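Local coordinates for cellobiose 2-epimerase (Caldibacillus thermoamylovorans, PDB 5ZHB), which probably catalyses the reversible 2-epimerization of cellobiose, turning the reducing-end glucose into mannose to give glucosyl-mannose, at residues K283-D288 / V332-D337; Q271-I276 / Y320-D325. All blocks are in the same frame, centred on the assembly; numbering follows the deposited sequence.

The two contacts illustrate how one pair of chain regions can be joined by different chemistry at different depths. Both link the region of helix 267-283 to the two helices that come after the intervening strands: contact 2 joins that helix to the end of helix 306-323, while contact 1 joins the loop just beyond it to helix 326-343. Contact 1 is a surface contact in which one arginine reaches a backbone carbonyl. Contact 2 is partly buried and aliphatic, carbon atoms of a valine and an isoleucine packing on a lysine chain and a threonine methyl. Their centres lie about 17 Å apart, on the same side of the chain's centre, and their segments alternate along the sequence.

Contact 1: residues K283-D288 / V332-D337; sequences KGVLKD and VERIWD
The backbones of loop 283-288 and helical segment 332-337 come nearest at Asp288 and Arg334, whose CA atoms are 7.6 Å apart, a spacing bridged by the arginine side chain. Arg334 leaves its helix toward the loop and bends at chi3 (75°), bringing the guanidinium alongside the backbone of Lys287 and Asp288. There NH2 donates to the carbonyl O of Lys287 at 2.7 Å, with an N-H...O angle of 150°. The oxygen sits at the guanidinium edge, close to its plane, whereas the donor rises 36° out of the carbonyl plane. One face of the guanidinium is met by the backbone of Asp288, whose C atom is 3.4 Å from Arg334 NH2. Val285 also points toward the helix, and its CG1 approaches Arg334 NH1 obliquely at 4.4 Å.

In an (alpha/alpha)6 barrel, the fold expected for this epimerase family, helices are joined by loops and short hairpins; here the loop lies between helix 267-283 and strand 294-296, and Arg334 ties it to helix 326-343. The aliphatic side of the loop is packed by other elements: Val285 rests on Phe316 of helix 306-323, and Leu286 on Tyr302 and Arg304 of strand 299-305.

The carboxylate of Asp288 does not pair with Arg334. Asp288 OD1 lies 6.1 Å from Arg334 NH2 and is hydrogen-bonded to Ser290, while OD2 forms a salt bridge with Arg304. The negative charge could still favour the nearby guanidinium at longer range.

Contact 2: residues Q271-I276 / Y320-D325; sequences QMVIDI and YEKTKD
Flat groups stay out of the interface proper, where Val273 and Ile274 meet Lys322 and Thr323. They lie at its margins: Gln271 NE2 donates at 2.9 Å to Asp275 OD1, which lies in the plane of the Gln271 amide, while the nitrogen meets the carboxylate from above its plane (39° out), and the Tyr320 ring has the carbonyl carbon of Asp325 at its edge.

The touching surfaces are aliphatic. Ile274 splits its two branches between two partners: CG1 packs on Lys322 CD at 3.9 Å, while CG2, anti to the backbone N, meets Thr323 CG2 at 3.8 Å. Val273 CG1 reaches the same lysine carbon, Lys322 CD, at 4.1 Å, the two side chains crossing at about a right angle. Bends at chi3 (108°) and chi4 (53°) let the Lys322 chain lie against both residues while its NZ forms a salt bridge with Asp256.

Thr323 faces two ways. Its methyl belongs to the contact; its OG1 is hydrogen-bonded to Ala319 O and accepts from Asp325 N at 3.1 Å, an ST turn where helix 306-323 ends. A glycine in place of Thr323 would probably open a gap beside Ile274 CG2 and leave Asp325 N without its acceptor, setting the turn freer to move.

Asp325 then caps the start of the next helix, OD1 accepting from Lys327 N, and OD2 is hydrogen-bonded to Tyr278 of helix 267-283. The contact thus joins helix 267-283 to the end of helix 306-323, with helix 245-262 touching Val273 and helix 326-343 meeting Thr323 through Phe328.

Contact 1: residues K283-D288 / V332-D337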
# COMPACT_ATOMS: atom_id res chain seq x y z
N LYS A 283 11.08 11.85 -14.78
CA LYS A 283 9.87 12.62 -15.01
C LYS A 283 9.17 13.05 -13.72
O LYS A 283 8.45 14.05 -13.74
CB LYS A 283 8.98 11.79 -15.94
CG LYS A 283 9.57 11.62 -17.36
CD LYS A 283 8.64 10.90 -18.31
CE LYS A 283 9.22 10.68 -19.68
NZ LYS A 283 8.39 9.69 -20.38
N GLY A 284 9.40 12.34 -12.61
CA GLY A 284 8.68 12.59 -11.37
C GLY A 284 9.45 13.43 -10.35
O GLY A 284 8.83 14.09 -9.52
N VAL A 285 10.78 13.38 -10.37
CA VAL A 285 11.61 14.06 -9.39
C VAL A 285 11.74 15.56 -9.72
O VAL A 285 12.09 15.94 -10.83
CB VAL A 285 12.97 13.38 -9.34
CG1 VAL A 285 13.95 14.12 -8.45
CG2 VAL A 285 12.82 11.93 -8.88
N LEU A 286 11.47 16.40 -8.73
CA LEU A 286 11.53 17.85 -8.88
C LEU A 286 12.95 18.35 -8.63
O LEU A 286 13.81 17.60 -8.21
CB LEU A 286 10.53 18.41 -7.88
CG LEU A 286 9.08 17.95 -8.11
CD1 LEU A 286 8.08 18.47 -7.10
CD2 LEU A 286 8.70 18.38 -9.55
N LYS A 287 13.18 19.66 -8.82
CA LYS A 287 14.56 20.13 -8.72
C LYS A 287 15.05 20.04 -7.26
O LYS A 287 16.26 19.92 -7.08
CB LYS A 287 14.87 21.43 -9.48
CG LYS A 287 14.00 22.65 -9.26
CD LYS A 287 14.20 23.31 -7.90
CE LYS A 287 13.22 24.42 -7.67
NZ LYS A 287 13.13 24.74 -6.25
N ASP A 288 14.16 19.99 -6.24
CA ASP A 288 14.62 19.80 -4.86
C ASP A 288 14.87 18.33 -4.52
O ASP A 288 15.33 18.02 -3.42
CB ASP A 288 13.73 20.49 -3.83
CG ASP A 288 12.30 19.98 -3.81
OD1 ASP A 288 12.06 18.96 -4.48
OD2 ASP A 288 11.44 20.65 -3.20
N VAL A 332 17.64 8.64 -3.94
CA VAL A 332 17.21 8.16 -2.63
C VAL A 332 17.71 9.15 -1.57
O VAL A 332 16.94 9.60 -0.72
CB VAL A 332 17.69 6.73 -2.38
CG1 VAL A 332 17.57 6.28 -0.92
CG2 VAL A 332 16.99 5.69 -3.24
N GLU A 333 18.99 9.54 -1.65
CA GLU A 333 19.56 10.42 -0.65
C GLU A 333 18.82 11.75 -0.64
O GLU A 333 18.51 12.26 0.43
CB GLU A 333 21.07 10.61 -0.91
CG GLU A 333 21.92 9.37 -0.66
CD GLU A 333 23.38 9.42 -1.14
OE1 GLU A 333 23.85 10.52 -1.53
OE2 GLU A 333 24.07 8.37 -1.14
N ARG A 334 18.51 12.31 -1.81
CA ARG A 334 17.88 13.62 -1.88
C ARG A 334 16.42 13.58 -1.43
O ARG A 334 15.93 14.52 -0.82
CB ARG A 334 17.94 14.21 -3.29
CG ARG A 334 19.38 14.45 -3.72
CD ARG A 334 19.42 14.91 -5.17
NE ARG A 334 18.98 16.30 -5.24
CZ ARG A 334 18.20 16.88 -6.14
NH1 ARG A 334 17.64 16.21 -7.13
NH2 ARG A 334 17.96 18.17 -6.02
N ILE A 335 15.69 12.49 -1.73
CA ILE A 335 14.34 12.38 -1.19
C ILE A 335 14.42 12.35 0.34
O ILE A 335 13.61 12.98 1.01
CB ILE A 335 13.61 11.13 -1.72
CG1 ILE A 335 13.49 11.15 -3.24
CG2 ILE A 335 12.24 10.99 -1.05
CD1 ILE A 335 13.19 9.78 -3.81
N TRP A 336 15.35 11.57 0.88
CA TRP A 336 15.43 11.44 2.31
C TRP A 336 15.70 12.78 2.98
O TRP A 336 15.04 13.14 3.96
CB TRP A 336 16.48 10.42 2.70
CG TRP A 336 16.60 10.23 4.19
CD1 TRP A 336 17.76 10.28 4.90
CD2 TRP A 336 15.55 9.91 5.12
NE1 TRP A 336 17.51 10.05 6.22
CE2 TRP A 336 16.17 9.80 6.39
CE3 TRP A 336 14.17 9.71 5.04
CZ2 TRP A 336 15.46 9.49 7.55
CZ3 TRP A 336 13.46 9.40 6.20
CH2 TRP A 336 14.11 9.28 7.42
N ASP A 337 16.63 13.56 2.42
CA ASP A 337 16.87 14.90 2.94
C ASP A 337 15.63 15.78 2.91
O ASP A 337 15.38 16.54 3.85
CB ASP A 337 17.93 15.66 2.16
CG ASP A 337 19.27 15.58 2.85
OD1 ASP A 337 19.33 16.03 4.03
OD2 ASP A 337 20.19 15.00 2.25

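Contact 2: residues Q271-I276 / Y320-D325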
# COMPACT_ATOMS: atom_id res chain seq x y z
N GLN A 271 12.72 -5.89 -17.57
CA GLN A 271 12.98 -4.63 -18.25
C GLN A 271 11.90 -3.59 -17.91
O GLN A 271 12.18 -2.40 -17.80
CB GLN A 271 13.05 -4.76 -19.77
CG GLN A 271 13.72 -3.56 -20.43
CD GLN A 271 15.14 -3.41 -19.92
OE1 GLN A 271 15.91 -4.37 -19.95
NE2 GLN A 271 15.47 -2.23 -19.42
N MET A 272 10.64 -4.03 -17.75
CA MET A 272 9.59 -3.12 -17.34
C MET A 272 9.94 -2.52 -15.97
O MET A 272 9.85 -1.32 -15.81
CB MET A 272 8.21 -3.79 -17.31
CG MET A 272 7.12 -2.92 -16.69
SD MET A 272 5.52 -3.77 -16.71
CE MET A 272 5.88 -5.21 -15.71
N VAL A 273 10.33 -3.34 -15.00
CA VAL A 273 10.66 -2.86 -13.66
C VAL A 273 11.70 -1.74 -13.75
O VAL A 273 11.57 -0.69 -13.12
CB VAL A 273 11.12 -4.07 -12.83
CG1 VAL A 273 11.86 -3.68 -11.55
CG2 VAL A 273 9.92 -4.96 -12.49
N ILE A 274 12.72 -1.94 -14.62
CA ILE A 274 13.85 -1.04 -14.68
C ILE A 274 13.42 0.24 -15.38
O ILE A 274 13.70 1.32 -14.89
CB ILE A 274 15.05 -1.75 -15.34
CG1 ILE A 274 15.54 -2.89 -14.48
CG2 ILE A 274 16.19 -0.78 -15.65
CD1 ILE A 274 16.36 -3.93 -15.23
N ASP A 275 12.68 0.10 -16.49
CA ASP A 275 12.29 1.24 -17.31
C ASP A 275 11.35 2.20 -16.56
O ASP A 275 11.44 3.42 -16.71
CB ASP A 275 11.72 0.76 -18.64
CG ASP A 275 12.73 0.11 -19.58
OD1 ASP A 275 13.95 0.19 -19.30
OD2 ASP A 275 12.30 -0.52 -20.56
N ILE A 276 10.43 1.63 -15.77
CA ILE A 276 9.58 2.46 -14.93
C ILE A 276 10.46 3.30 -13.99
O ILE A 276 10.27 4.50 -13.87
CB ILE A 276 8.55 1.60 -14.16
CG1 ILE A 276 7.49 0.95 -15.10
CG2 ILE A 276 7.87 2.41 -13.06
CD1 ILE A 276 6.80 -0.24 -14.45
N TYR A 320 18.58 0.62 -8.12
CA TYR A 320 20.02 0.72 -7.91
C TYR A 320 20.62 -0.66 -7.81
O TYR A 320 21.68 -0.90 -8.39
CB TYR A 320 20.38 1.55 -6.68
CG TYR A 320 21.87 1.57 -6.37
CD1 TYR A 320 22.76 2.26 -7.20
CD2 TYR A 320 22.37 0.93 -5.25
CE1 TYR A 320 24.12 2.28 -6.94
CE2 TYR A 320 23.72 1.00 -4.94
CZ TYR A 320 24.60 1.66 -5.80
OH TYR A 320 25.93 1.71 -5.49
N GLU A 321 19.94 -1.56 -7.06
CA GLU A 321 20.38 -2.94 -6.92
C GLU A 321 20.48 -3.63 -8.30
O GLU A 321 21.41 -4.36 -8.57
CB GLU A 321 19.51 -3.72 -5.92
CG GLU A 321 19.76 -3.36 -4.46
CD GLU A 321 18.96 -4.15 -3.42
OE1 GLU A 321 17.75 -3.98 -3.36
OE2 GLU A 321 19.54 -4.92 -2.64
N LYS A 322 19.54 -3.36 -9.21
CA LYS A 322 19.55 -4.03 -10.50
C LYS A 322 20.46 -3.35 -11.52
O LYS A 322 20.87 -3.99 -12.49
CB LYS A 322 18.15 -4.08 -11.13
CG LYS A 322 17.09 -4.74 -10.29
CD LYS A 322 15.75 -4.76 -11.02
CE LYS A 322 15.28 -6.09 -11.54
NZ LYS A 322 15.27 -7.12 -10.49
N THR A 323 20.72 -2.06 -11.37
CA THR A 323 21.45 -1.34 -12.41
C THR A 323 22.83 -0.87 -11.95
O THR A 323 23.62 -0.50 -12.81
CB THR A 323 20.61 -0.15 -12.86
OG1 THR A 323 20.57 0.75 -11.75
CG2 THR A 323 19.24 -0.57 -13.37
N LYS A 324 23.08 -0.82 -10.63
CA LYS A 324 24.27 -0.21 -10.05
C LYS A 324 24.48 1.22 -10.56
O LYS A 324 25.59 1.73 -10.60
CB LYS A 324 25.52 -1.02 -10.38
CG LYS A 324 25.56 -2.41 -9.77
CD LYS A 324 25.33 -2.45 -8.27
CE LYS A 324 25.22 -3.84 -7.74
NZ LYS A 324 26.31 -4.70 -8.21
N ASP A 325 23.38 1.86 -10.92
CA ASP A 325 23.42 3.21 -11.44
C ASP A 325 23.25 4.18 -10.28
O ASP A 325 22.17 4.29 -9.71
CB ASP A 325 22.43 3.37 -12.57
CG ASP A 325 22.43 4.70 -13.29
OD1 ASP A 325 23.04 5.67 -12.78
OD2 ASP A 325 21.81 4.75 -14.37